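Local structure of putative glycyl-glycine endopeptidase lytM (Ruminococcus gnavus, 3NYY) at residues P16-Q28 / V41-R53. The protein probably acts as a metal-dependent endopeptidase of the M23 family. Numbering follows the deposited sequence. Where two conformers were deposited one is given.
Sequences PDFRRQPVSETMQ and VGLYWMATDFENR. With SO4 (sulfate ion), chain H; SO4 (sulfate ion), chain E.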
ATOM      1  N   PRO A  16       3.069 -19.206  11.067  1.00 12.62           N
ATOM      2  CA  PRO A  16       3.243 -17.831  10.583  1.00 14.44           C
ATOM      3  C   PRO A  16       3.911 -17.705   9.206  1.00 15.83           C
ATOM      4  O   PRO A  16       3.493 -16.847   8.402  1.00 14.41           O
ATOM      5  CB  PRO A  16       4.135 -17.217  11.642  1.00 17.64           C
ATOM      6  CG  PRO A  16       3.722 -17.922  12.898  1.00 19.98           C
ATOM      7  CD  PRO A  16       3.504 -19.336  12.462  1.00 16.08           C
ATOM      8  N   ASP A  17       4.929 -18.519   8.897  1.00 13.69           N
ATOM      9  CA  ASP A  17       5.582 -18.391   7.604  1.00 12.47           C
ATOM     10  C   ASP A  17       4.659 -18.839   6.444  1.00 13.11           C
ATOM     11  O   ASP A  17       4.724 -18.265   5.374  1.00 15.02           O
ATOM     12  CB  ASP A  17       6.893 -19.191   7.537  1.00 13.30           C
ATOM     13  CG  ASP A  17       7.999 -18.608   8.381  1.00 21.59           C
ATOM     14  OD1 ASP A  17       7.977 -17.409   8.712  1.00 20.13           O
ATOM     15  OD2 ASP A  17       8.922 -19.368   8.721  1.00 22.33           O
ATOM     16  N   PHE A  18       3.796 -19.831   6.662  1.00 12.13           N
ATOM     17  CA  PHE A  18       2.810 -20.165   5.665  1.00 11.11           C
ATOM     18  C   PHE A  18       1.825 -19.006   5.467  1.00 10.64           C
ATOM     19  O   PHE A  18       1.507 -18.617   4.334  1.00 11.58           O
ATOM     20  CB  PHE A  18       2.078 -21.450   6.026  1.00 12.75           C
ATOM     21  CG  PHE A  18       1.015 -21.815   5.043  1.00 11.00           C
ATOM     22  CD1 PHE A  18       1.347 -22.512   3.874  1.00 14.12           C
ATOM     23  CD2 PHE A  18      -0.300 -21.411   5.227  1.00 11.56           C
ATOM     24  CE1 PHE A  18       0.358 -22.851   2.947  1.00 15.46           C
ATOM     25  CE2 PHE A  18      -1.284 -21.725   4.287  1.00 14.62           C
ATOM     26  CZ  PHE A  18      -0.952 -22.447   3.138  1.00 13.18           C
ATOM     27  N   ARG A  19       1.341 -18.456   6.560  1.00 10.70           N
ATOM     28  CA  ARG A  19       0.360 -17.374   6.446  1.00 11.17           C
ATOM     29  C   ARG A  19       0.896 -16.181   5.689  1.00 11.54           C
ATOM     30  O   ARG A  19       0.155 -15.506   4.963  1.00 11.79           O
ATOM     31  CB  ARG A  19      -0.178 -16.962   7.800  1.00 11.07           C
ATOM     32  CG  ARG A  19      -0.911 -18.049   8.505  1.00 10.17           C
ATOM     33  CD  ARG A  19      -1.349 -17.613   9.893  1.00 11.40           C
ATOM     34  NE  ARG A  19      -2.390 -16.584   9.826  1.00 11.98           N
ATOM     35  CZ  ARG A  19      -2.897 -15.925  10.857  1.00 12.64           C
ATOM     36  NH1 ARG A  19      -2.468 -16.144  12.109  1.00 15.39           N
ATOM     37  NH2 ARG A  19      -3.864 -15.021  10.674  1.00 13.73           N
ATOM     38  N   ARG A  20       2.198 -15.925   5.872  1.00 11.57           N
ATOM     39  CA  ARG A  20       2.845 -14.795   5.192  1.00 11.98           C
ATOM     40  C   ARG A  20       3.009 -14.966   3.674  1.00 13.02           C
ATOM     41  O   ARG A  20       3.071 -13.981   2.949  1.00 13.31           O
ATOM     42  CB  ARG A  20       4.184 -14.510   5.881  1.00 14.88           C
ATOM     43  CG  ARG A  20       4.981 -13.321   5.274  1.00 18.77           C
ATOM     44  CD  ARG A  20       6.142 -12.881   6.155  1.00 24.20           C
ATOM     45  NE  ARG A  20       6.984 -14.014   6.548  1.00 23.93           N
ATOM     46  CZ  ARG A  20       8.055 -14.443   5.902  1.00 22.51           C
ATOM     47  NH1 ARG A  20       8.487 -13.840   4.797  1.00 27.10           N
ATOM     48  NH2 ARG A  20       8.693 -15.524   6.344  1.00 27.47           N
ATOM     49  N   GLN A  21       3.076 -16.215   3.197  1.00 10.22           N
ATOM     50  CA  GLN A  21       3.168 -16.560   1.770  1.00 10.19           C
ATOM     51  C   GLN A  21       4.399 -15.961   1.112  1.00 13.63           C
ATOM     52  O   GLN A  21       4.283 -15.173   0.198  1.00 14.94           O
ATOM     53  CB  GLN A  21       1.899 -16.139   1.033  1.00 11.75           C
ATOM     54  CG  GLN A  21       0.645 -16.791   1.517  1.00 10.85           C
ATOM     55  CD  GLN A  21       0.333 -18.135   0.906  1.00 12.55           C
ATOM     56  OE1 GLN A  21       0.071 -18.243  -0.301  1.00 12.44           O
ATOM     57  NE2 GLN A  21       0.356 -19.204   1.764  1.00 11.08           N
ATOM     58  N   PRO A  22       5.600 -16.304   1.609  1.00 13.16           N
ATOM     59  CA  PRO A  22       6.814 -15.620   1.098  1.00 13.93           C
ATOM     60  C   PRO A  22       7.146 -16.108  -0.319  1.00 13.91           C
ATOM     61  O   PRO A  22       7.540 -17.248  -0.484  1.00 14.93           O
ATOM     62  CB  PRO A  22       7.876 -16.032   2.098  1.00 17.34           C
ATOM     63  CG  PRO A  22       7.417 -17.293   2.697  1.00 15.95           C
ATOM     64  CD  PRO A  22       5.920 -17.275   2.660  1.00 15.16           C
ATOM     65  N   VAL A  23       7.055 -15.226  -1.305  1.00 14.77           N
ATOM     66  CA  VAL A  23       7.302 -15.603  -2.712  1.00 14.42           C
ATOM     67  C   VAL A  23       8.229 -14.568  -3.328  1.00 17.73           C
ATOM     68  O   VAL A  23       7.832 -13.409  -3.510  1.00 18.87           O
ATOM     69  CB  VAL A  23       5.989 -15.698  -3.482  1.00 16.83           C
ATOM     70  CG1 VAL A  23       6.250 -16.128  -4.929  1.00 18.27           C
ATOM     71  CG2 VAL A  23       5.022 -16.696  -2.786  1.00 13.89           C
ATOM     72  N   SER A  24       9.454 -14.993  -3.613  1.00 18.84           N
ATOM     73  CA  SER A  24      10.451 -14.188  -4.305  1.00 22.52           C
ATOM     74  C   SER A  24      10.043 -13.770  -5.708  1.00 22.01           C
ATOM     75  O   SER A  24       9.173 -14.346  -6.320  1.00 19.94           O
ATOM     76  CB  SER A  24      11.731 -15.004  -4.462  1.00 25.33           C
ATOM     77  OG  SER A  24      11.562 -16.117  -5.364  1.00 26.48           O
ATOM     78  N   GLU A  25      10.707 -12.764  -6.255  1.00 24.32           N
ATOM     79  CA  GLU A  25      10.350 -12.350  -7.626  1.00 26.57           C
ATOM     80  C   GLU A  25      10.651 -13.461  -8.662  1.00 23.31           C
ATOM     81  O   GLU A  25       9.890 -13.629  -9.623  1.00 24.01           O
ATOM     82  CB  GLU A  25      10.987 -10.987  -8.004  1.00 31.48           C
ATOM     83  CG  GLU A  25      10.381  -9.749  -7.245  1.00 34.88           C
ATOM     84  CD  GLU A  25       8.816  -9.637  -7.293  1.00 47.68           C
ATOM     85  OE1 GLU A  25       8.206  -9.811  -8.379  1.00 46.73           O
ATOM     86  OE2 GLU A  25       8.185  -9.363  -6.227  1.00 48.75           O
ATOM     87  N   THR A  26      11.720 -14.227  -8.449  1.00 23.71           N
ATOM     88  CA  THR A  26      12.049 -15.391  -9.310  1.00 26.03           C
ATOM     89  C   THR A  26      10.879 -16.365  -9.357  1.00 25.22           C
ATOM     90  O   THR A  26      10.438 -16.813 -10.423  1.00 24.39           O
ATOM     91  CB  THR A  26      13.320 -16.115  -8.803  1.00 30.31           C
ATOM     92  OG1 THR A  26      14.425 -15.222  -8.961  1.00 35.81           O
ATOM     93  CG2 THR A  26      13.605 -17.402  -9.574  1.00 32.91           C
HETATM   94  N   MSE A  27      10.352 -16.674  -8.172  1.00 22.32           N
HETATM   95  CA  MSE A  27       9.201 -17.552  -8.066  0.50 19.39           C
HETATM   96  C   MSE A  27       7.929 -16.902  -8.645  1.00 17.74           C
HETATM   97  O   MSE A  27       7.110 -17.585  -9.242  1.00 20.64           O
HETATM   98  CB  MSE A  27       9.037 -17.985  -6.598  0.50 17.92           C
HETATM   99  CG  MSE A  27       8.163 -19.176  -6.381  0.50 17.54           C
HETATM  100 SE   MSE A  27       8.712 -20.717  -7.409  0.38 22.25          SE
HETATM  101  CE  MSE A  27      10.583 -20.413  -7.483  0.50 14.55           C
ATOM    102  N   GLN A  28       7.738 -15.585  -8.477  1.00 17.38           N
ATOM    103  CA  GLN A  28       6.564 -14.949  -9.093  1.00 19.69           C
ATOM    104  C   GLN A  28       6.570 -15.090 -10.616  1.00 20.32           C
ATOM    105  O   GLN A  28       5.555 -15.392 -11.215  1.00 23.62           O
ATOM    106  CB  GLN A  28       6.414 -13.463  -8.722  1.00 23.98           C
ATOM    107  CG  GLN A  28       5.713 -13.256  -7.407  1.00 26.31           C
ATOM    108  CD  GLN A  28       4.209 -13.560  -7.418  1.00 30.13           C
ATOM    109  OE1 GLN A  28       3.601 -13.821  -8.458  1.00 35.09           O
ATOM    110  NE2 GLN A  28       3.610 -13.474  -6.246  1.00 20.53           N
ATOM    111  N   VAL A  41       4.465 -23.833  -5.560  1.00 14.30           N
ATOM    112  CA  VAL A  41       4.809 -22.935  -4.443  1.00 12.74           C
ATOM    113  C   VAL A  41       4.969 -23.736  -3.135  1.00 12.98           C
ATOM    114  O   VAL A  41       5.873 -23.492  -2.323  1.00 14.21           O
ATOM    115  CB  VAL A  41       3.828 -21.731  -4.292  1.00 12.32           C
ATOM    116  CG1 VAL A  41       2.480 -22.142  -3.596  1.00 14.41           C
ATOM    117  CG2 VAL A  41       4.563 -20.573  -3.635  1.00 16.25           C
ATOM    118  N   GLY A  42       4.139 -24.747  -2.955  1.00 13.84           N
ATOM    119  CA  GLY A  42       4.243 -25.641  -1.816  1.00 14.07           C
ATOM    120  C   GLY A  42       5.579 -26.370  -1.785  1.00 12.79           C
ATOM    121  O   GLY A  42       6.196 -26.479  -0.736  1.00 14.02           O
ATOM    122  N   LEU A  43       6.003 -26.843  -2.956  1.00 13.43           N
ATOM    123  CA  LEU A  43       7.311 -27.514  -3.082  1.00 13.72           C
ATOM    124  C   LEU A  43       8.476 -26.567  -2.836  1.00 14.03           C
ATOM    125  O   LEU A  43       9.465 -26.930  -2.212  1.00 16.07           O
ATOM    126  CB  LEU A  43       7.421 -28.195  -4.444  1.00 12.19           C
ATOM    127  CG  LEU A  43       6.491 -29.410  -4.587  1.00 13.09           C
ATOM    128  CD1 LEU A  43       6.372 -29.828  -6.078  1.00 12.76           C
ATOM    129  CD2 LEU A  43       6.919 -30.583  -3.726  1.00 16.49           C
ATOM    130  N   TYR A  44       8.357 -25.362  -3.344  1.00 13.92           N
ATOM    131  CA  TYR A  44       9.320 -24.315  -3.132  1.00 15.63           C
ATOM    132  C   TYR A  44       9.494 -24.018  -1.659  1.00 14.08           C
ATOM    133  O   TYR A  44      10.648 -23.937  -1.181  1.00 15.64           O
ATOM    134  CB  TYR A  44       8.873 -23.085  -3.903  1.00 15.55           C
ATOM    135  CG  TYR A  44       9.665 -21.860  -3.632  1.00 16.45           C
ATOM    136  CD1 TYR A  44      10.930 -21.699  -4.192  1.00 22.32           C
ATOM    137  CD2 TYR A  44       9.156 -20.833  -2.848  1.00 17.50           C
ATOM    138  CE1 TYR A  44      11.675 -20.550  -3.971  1.00 21.97           C
ATOM    139  CE2 TYR A  44       9.910 -19.669  -2.619  1.00 17.92           C
ATOM    140  CZ  TYR A  44      11.169 -19.546  -3.189  1.00 20.83           C
ATOM    141  OH  TYR A  44      11.908 -18.429  -2.953  1.00 24.87           O
ATOM    142  N   TRP A  45       8.377 -23.914  -0.927  1.00 13.01           N
ATOM    143  CA  TRP A  45       8.469 -23.681   0.523  1.00 12.46           C
ATOM    144  C   TRP A  45       9.105 -24.833   1.273  1.00 13.81           C
ATOM    145  O   TRP A  45       9.868 -24.623   2.226  1.00 14.15           O
ATOM    146  CB  TRP A  45       7.131 -23.320   1.122  1.00 13.73           C
ATOM    147  CG  TRP A  45       6.611 -21.963   0.666  1.00 12.70           C
ATOM    148  CD1 TRP A  45       7.366 -20.827   0.401  1.00 14.68           C
ATOM    149  CD2 TRP A  45       5.238 -21.604   0.424  1.00 11.59           C
ATOM    150  NE1 TRP A  45       6.536 -19.804   0.008  1.00 15.13           N
ATOM    151  CE2 TRP A  45       5.233 -20.247   0.012  1.00 12.50           C
ATOM    152  CE3 TRP A  45       4.026 -22.300   0.504  1.00 12.69           C
ATOM    153  CZ2 TRP A  45       4.046 -19.562  -0.309  1.00 12.13           C
ATOM    154  CZ3 TRP A  45       2.838 -21.642   0.172  1.00 13.28           C
ATOM    155  CH2 TRP A  45       2.861 -20.286  -0.244  1.00 12.23           C
HETATM  156  N   MSE A  46       8.771 -26.071   0.895  1.00 14.66           N
HETATM  157  CA  MSE A  46       9.393 -27.211   1.537  1.00 15.11           C
HETATM  158  C   MSE A  46      10.884 -27.274   1.286  1.00 14.73           C
HETATM  159  O   MSE A  46      11.659 -27.491   2.223  1.00 16.58           O
HETATM  160  CB  MSE A  46       8.718 -28.524   1.077  1.00 15.86           C
HETATM  161  CG  MSE A  46       7.361 -28.778   1.711  1.00 18.94           C
HETATM  162 SE   MSE A  46       7.410 -29.015   3.610  0.75 15.63          SE
HETATM  163  CE  MSE A  46       6.559 -27.545   4.245  1.00 24.58           C
ATOM    164  N   ALA A  47      11.294 -27.039   0.051  1.00 15.68           N
ATOM    165  CA  ALA A  47      12.692 -27.175  -0.325  1.00 16.16           C
ATOM    166  C   ALA A  47      13.539 -26.040   0.268  1.00 16.72           C
ATOM    167  O   ALA A  47      14.732 -26.248   0.473  1.00 17.53           O
ATOM    168  CB  ALA A  47      12.835 -27.200  -1.847  1.00 18.43           C
ATOM    169  N   THR A  48      12.941 -24.861   0.502  1.00 15.47           N
ATOM    170  CA  THR A  48      13.649 -23.689   1.048  1.00 16.88           C
ATOM    171  C   THR A  48      13.367 -23.420   2.537  1.00 15.46           C
ATOM    172  O   THR A  48      13.808 -22.398   3.058  1.00 18.98           O
ATOM    173  CB  THR A  48      13.279 -22.406   0.293  1.00 17.34           C
ATOM    174  OG1 THR A  48      11.874 -22.161   0.462  1.00 16.08           O
ATOM    175  CG2 THR A  48      13.629 -22.516  -1.227  1.00 16.25           C
ATOM    176  N   ASP A  49      12.629 -24.322   3.202  1.00 15.68           N
ATOM    177  CA  ASP A  49      12.159 -24.107   4.569  1.00 16.26           C
ATOM    178  C   ASP A  49      11.502 -22.696   4.663  1.00 16.06           C
ATOM    179  O   ASP A  49      11.837 -21.894   5.547  1.00 17.20           O
ATOM    180  CB  ASP A  49      13.322 -24.239   5.574  1.00 15.80           C
ATOM    181  CG  ASP A  49      14.025 -25.596   5.513  1.00 17.81           C
ATOM    182  OD1 ASP A  49      13.451 -26.564   4.929  1.00 18.76           O
ATOM    183  OD2 ASP A  49      15.162 -25.683   6.052  1.00 19.80           O
ATOM    184  N   PHE A  50      10.578 -22.416   3.749  1.00 14.00           N
ATOM    185  CA  PHE A  50       9.869 -21.115   3.687  1.00 14.01           C
ATOM    186  C   PHE A  50      10.823 -19.932   3.536  1.00 16.24           C
ATOM    187  O   PHE A  50      10.746 -18.940   4.274  1.00 18.24           O
ATOM    188  CB  PHE A  50       8.900 -20.924   4.854  1.00 15.25           C
ATOM    189  CG  PHE A  50       7.702 -21.809   4.757  1.00 13.36           C
ATOM    190  CD1 PHE A  50       7.807 -23.138   5.091  1.00 16.55           C
ATOM    191  CD2 PHE A  50       6.498 -21.334   4.232  1.00 14.32           C
ATOM    192  CE1 PHE A  50       6.706 -23.979   4.962  1.00 16.57           C
ATOM    193  CE2 PHE A  50       5.427 -22.156   4.111  1.00 13.71           C
ATOM    194  CZ  PHE A  50       5.522 -23.470   4.486  1.00 15.93           C
ATOM    195  N   GLU A  51      11.685 -20.057   2.543  1.00 17.02           N
ATOM    196  CA  GLU A  51      12.694 -19.070   2.184  1.00 17.64           C
ATOM    197  C   GLU A  51      13.718 -18.797   3.278  1.00 21.18           C
ATOM    198  O   GLU A  51      14.323 -17.732   3.290  1.00 22.97           O
ATOM    199  CB  GLU A  51      12.057 -17.763   1.694  1.00 16.04           C
ATOM    200  CG  GLU A  51      11.232 -17.934   0.391  1.00 19.62           C
ATOM    201  CD  GLU A  51      10.954 -16.601  -0.336  1.00 21.31           C
ATOM    202  OE1 GLU A  51      10.799 -15.563   0.340  1.00 24.66           O
ATOM    203  OE2 GLU A  51      10.889 -16.643  -1.590  1.00 24.36           O
ATOM    204  N   ASN A  52      13.981 -19.793   4.117  1.00 20.02           N
ATOM    205  CA  ASN A  52      15.080 -19.733   5.076  1.00 20.82           C
ATOM    206  C   ASN A  52      16.395 -20.346   4.610  1.00 23.43           C
ATOM    207  O   ASN A  52      17.453 -20.063   5.202  1.00 23.48           O
ATOM    208  CB  ASN A  52      14.612 -20.297   6.416  1.00 24.03           C
ATOM    209  CG  ASN A  52      13.725 -19.325   7.146  1.00 26.73           C
ATOM    210  OD1 ASN A  52      14.184 -18.266   7.538  1.00 32.10           O
ATOM    211  ND2 ASN A  52      12.455 -19.650   7.300  1.00 22.36           N
ATOM    212  N   ARG A  53      16.337 -21.146   3.543  1.00 19.21           N
ATOM    213  CA  ARG A  53      17.476 -21.750   2.922  1.00 19.57           C
ATOM    214  C   ARG A  53      17.361 -21.606   1.424  1.00 19.78           C
ATOM    215  O   ARG A  53      16.258 -21.435   0.862  1.00 19.54           O
ATOM    216  CB  ARG A  53      17.607 -23.239   3.255  1.00 19.48           C
ATOM    217  CG  ARG A  53      17.606 -23.558   4.758  1.00 19.14           C
ATOM    218  CD  ARG A  53      18.019 -25.030   4.975  1.00 21.56           C
ATOM    219  NE  ARG A  53      19.456 -25.206   4.767  1.00 21.21           N
ATOM    220  CZ  ARG A  53      20.159 -26.281   5.125  1.00 25.40           C
ATOM    221  NH1 ARG A  53      19.576 -27.330   5.702  1.00 21.87           N
ATOM    222  NH2 ARG A  53      21.461 -26.307   4.872  1.00 21.60           N
TER
HETATM  223  S   SO4 H 286      21.424 -23.984   1.921  0.50 29.54           S
HETATM  224  O1  SO4 H 286      21.205 -22.537   1.720  0.50 34.24           O
HETATM  225  O2  SO4 H 286      20.244 -24.761   1.528  0.50 32.94           O
HETATM  226  O3  SO4 H 286      22.530 -24.403   1.073  0.50 31.39           O
HETATM  227  O4  SO4 H 286      21.743 -24.207   3.329  0.50 39.26           O
HETATM  228  S   SO4 E 283      -4.098 -14.928  15.576  1.00 80.22           S
HETATM  229  O1  SO4 E 283      -4.097 -15.237  14.156  1.00 78.73           O
HETATM  230  O2  SO4 E 283      -5.484 -14.714  15.993  1.00 81.42           O
HETATM  231  O3  SO4 E 283      -3.481 -16.036  16.306  1.00 82.00           O
HETATM  232  O4  SO4 E 283      -3.325 -13.711  15.835  1.00 84.02           O
HETATM  233  O   HOH W   1      10.944 -17.483   8.426  1.00 37.44           O
HETATM  234  O   HOH W   2      11.058 -14.539   2.865  1.00 28.96           O
HETATM  235  O   HOH W   3      11.157 -16.482   5.173  1.00 31.94           O
HETATM  236  O   HOH W   4      13.398 -17.771  -5.519  1.00 38.82           O
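W45 and E51 supply the two direct hydrogen bonds that join 41-53 to 16-28. The indole N-H of W45 runs almost straight to the carbonyl of P22 (NE1 to O 2.8 Å, 171° at the hydrogen); the oxygen lies in the indole plane, whereas the donor stands above the carbonyl plane. E51 is extended beyond CG, which carries its carboxylate to the backbone N of S24; that N meets OE2 on the syn side at 3.0 Å. The same OE2 takes a very short bond from Y44 OH, in the plane of the phenol ring, so two donors hold OE2. S24 in turn is the N-cap of helix 25-31, its OG accepting from M27 N.

Packing flanks these bonds. In one of its two conformers, selenomethionine M27 lays CG over the centre of the Y44 face, 4.0 Å from the centroid, and its SE makes a Met-aromatic contact with that ring. V23 CG2 lies 3.9 Å from W45 CZ2, and F50 puts CE2 3.6 Å from F18 CA. Bent at chi2 (-86°), Q21 brings its amide close to W45, NE2 lying 3.4 Å from CH2 with the amide and ring planes 71° apart; this NE2 also donates to F18 O and sits over the F18 ring.

Waters extend the seam: one links D17 OD2 to N52 ND2, another R20 NH2 to F50 O, a third R20 NH1 to E51 OE1. D17 also forms salt bridges with R20 and with R7.

With W45 reduced to an alanine, P22 O would probably lose its indole donor and a gap would open beside Q21 and V23. The contact thus ties helix 16-20 and the turn after it to helix 37-48 and the loop that follows, within the LytM N-terminal region, by pairing buried aromatic packing with a few directional bonds; the negative charge of E51 is probably tempered by S24 N, Y44 OH and the water it shares with R20.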